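PDB 5DFY: histidine kinase from Synechocystis sp., which probably acts as a sensor histidine kinase, passing phosphate from ATP to a protein histidine, with this phycocyanobilin-carrying GAF domain as a light-sensing part. Local coordinates for residues L125-D129 against P174-Q178. Numbering follows the deposited sequence.
Sequences LAVGD and PRHWQ
The W177 indole turns its pyrrole edge to V127 and G128: NE1 donates to V127 O at 3.0 Å, with the oxygen in the ring plane. The N-H...O angle is 144°, and NE1 stands well above the V127 carbonyl plane, off the lone pairs. One indole face carries the R175 side chain, whose CD lies 3.6 Å above the ring plane near the rim. W177 CZ3 in turn lies 3.4 Å above one face of the R175 guanidinium, near its rim; the R175 guanidinium is salt-bridged to E181. With CG anti to its carbonyl carbon (chi1 -57°), W177 sets CD1 4.0 Å from A126 CB, obliquely. A leucine in place of W177 would probably leave V127 O without this donor and R175 without its flat support. R175 N gives G128 O a straighter bond, 2.9 Å long and on a lone pair. P174 lies alongside D129, and P174 CB is 3.9 Å from D129 OD2, though D129's salt bridge is to R149. The segments run roughly antiparallel, 160° apart. Strand 125-127 is an edge strand of the antiparallel sheet within this chain, and the loop before helix 179-203 is fastened to its end, at the margin of the bilin-binding GAF fold, where L125 touches phycocyanobilin.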
loop_
_atom_site.group_PDB
_atom_site.type_symbol
_atom_site.label_atom_id
_atom_site.label_comp_id
_atom_site.label_asym_id
_atom_site.label_seq_id
_atom_site.Cartn_x
_atom_site.Cartn_y
_atom_site.Cartn_z
ATOM N N LEU A 125 5.048 -18.880 -6.396
ATOM C CA LEU A 125 5.250 -20.271 -6.770
ATOM C C LEU A 125 5.367 -20.342 -8.289
ATOM O O LEU A 125 4.474 -19.882 -9.023
ATOM C CB LEU A 125 4.125 -21.159 -6.267
ATOM C CG LEU A 125 4.204 -22.637 -6.680
ATOM C CD1 LEU A 125 5.504 -23.269 -6.215
ATOM C CD2 LEU A 125 3.012 -23.407 -6.143
ATOM N N ALA A 126 6.476 -20.908 -8.736
ATOM C CA ALA A 126 6.759 -21.131 -10.144
ATOM C C ALA A 126 6.901 -22.624 -10.370
ATOM O O ALA A 126 7.722 -23.286 -9.734
ATOM C CB ALA A 126 8.027 -20.410 -10.575
ATOM N N VAL A 127 6.105 -23.146 -11.287
ATOM C CA VAL A 127 6.073 -24.580 -11.582
ATOM C C VAL A 127 6.217 -24.751 -13.086
ATOM O O VAL A 127 5.396 -24.255 -13.866
ATOM C CB VAL A 127 4.781 -25.224 -11.072
ATOM C CG1 VAL A 127 4.614 -26.649 -11.612
ATOM C CG2 VAL A 127 4.768 -25.225 -9.552
ATOM N N GLY A 128 7.274 -25.439 -13.487
ATOM C CA GLY A 128 7.587 -25.597 -14.893
ATOM C C GLY A 128 6.814 -26.688 -15.616
ATOM O O GLY A 128 6.657 -26.624 -16.828
ATOM N N ASP A 129 6.342 -27.685 -14.885
ATOM C CA ASP A 129 5.543 -28.762 -15.468
ATOM C C ASP A 129 4.647 -29.325 -14.395
ATOM O O ASP A 129 5.121 -29.990 -13.471
ATOM C CB ASP A 129 6.439 -29.856 -16.055
ATOM C CG ASP A 129 5.674 -30.858 -16.871
ATOM O OD1 ASP A 129 4.446 -30.962 -16.713
ATOM O OD2 ASP A 129 6.317 -31.546 -17.698
ATOM N N PRO A 174 5.736 -27.495 -21.250
ATOM C CA PRO A 174 6.356 -27.049 -20.005
ATOM C C PRO A 174 7.195 -25.813 -20.256
ATOM O O PRO A 174 7.518 -25.473 -21.400
ATOM C CB PRO A 174 7.191 -28.250 -19.564
ATOM C CG PRO A 174 7.361 -29.089 -20.768
ATOM C CD PRO A 174 6.231 -28.810 -21.696
ATOM N N ARG A 175 7.539 -25.124 -19.176
ATOM C CA ARG A 175 8.293 -23.902 -19.284
ATOM C C ARG A 175 9.175 -23.756 -18.075
ATOM O O ARG A 175 8.667 -23.721 -16.954
ATOM C CB ARG A 175 7.366 -22.693 -19.381
ATOM C CG ARG A 175 8.102 -21.393 -19.466
ATOM C CD ARG A 175 7.169 -20.267 -19.819
ATOM N NE ARG A 175 7.908 -19.025 -19.904
ATOM C CZ ARG A 175 7.460 -17.908 -20.436
ATOM N NH1 ARG A 175 6.236 -17.847 -20.936
ATOM N NH2 ARG A 175 8.237 -16.838 -20.466
ATOM N N HIS A 176 10.470 -23.605 -18.298
ATOM C CA HIS A 176 11.370 -23.312 -17.191
ATOM C C HIS A 176 11.354 -21.820 -16.926
ATOM O O HIS A 176 11.893 -21.053 -17.716
ATOM C CB HIS A 176 12.791 -23.764 -17.479
ATOM C CG HIS A 176 13.743 -23.447 -16.366
ATOM N ND1 HIS A 176 14.985 -22.885 -16.576
ATOM C CD2 HIS A 176 13.617 -23.591 -15.025
ATOM C CE1 HIS A 176 15.590 -22.715 -15.412
ATOM N NE2 HIS A 176 14.781 -23.131 -14.456
ATOM N N TRP A 177 10.722 -21.422 -15.822
ATOM C CA TRP A 177 10.617 -20.021 -15.469
ATOM C C TRP A 177 11.950 -19.496 -14.949
ATOM O O TRP A 177 12.535 -20.098 -14.057
ATOM C CB TRP A 177 9.542 -19.820 -14.414
ATOM C CG TRP A 177 8.169 -20.317 -14.818
ATOM C CD1 TRP A 177 7.577 -21.488 -14.437
ATOM C CD2 TRP A 177 7.225 -19.648 -15.659
ATOM N NE1 TRP A 177 6.318 -21.581 -14.979
ATOM C CE2 TRP A 177 6.083 -20.461 -15.733
ATOM C CE3 TRP A 177 7.235 -18.433 -16.358
ATOM C CZ2 TRP A 177 4.967 -20.109 -16.481
ATOM C CZ3 TRP A 177 6.129 -18.092 -17.094
ATOM C CH2 TRP A 177 5.006 -18.915 -17.140
ATOM N N GLN A 178 12.419 -18.389 -15.520
ATOM C CA GLN A 178 13.699 -17.808 -15.142
ATOM C C GLN A 178 13.517 -16.950 -13.899
ATOM O O GLN A 178 12.470 -16.358 -13.701
ATOM C CB GLN A 178 14.278 -16.962 -16.270
ATOM C CG GLN A 178 14.519 -17.699 -17.596
ATOM C CD GLN A 178 15.376 -18.965 -17.452
ATOM O OE1 GLN A 178 15.044 -20.018 -18.004
ATOM N NE2 GLN A 178 16.483 -18.859 -16.719
#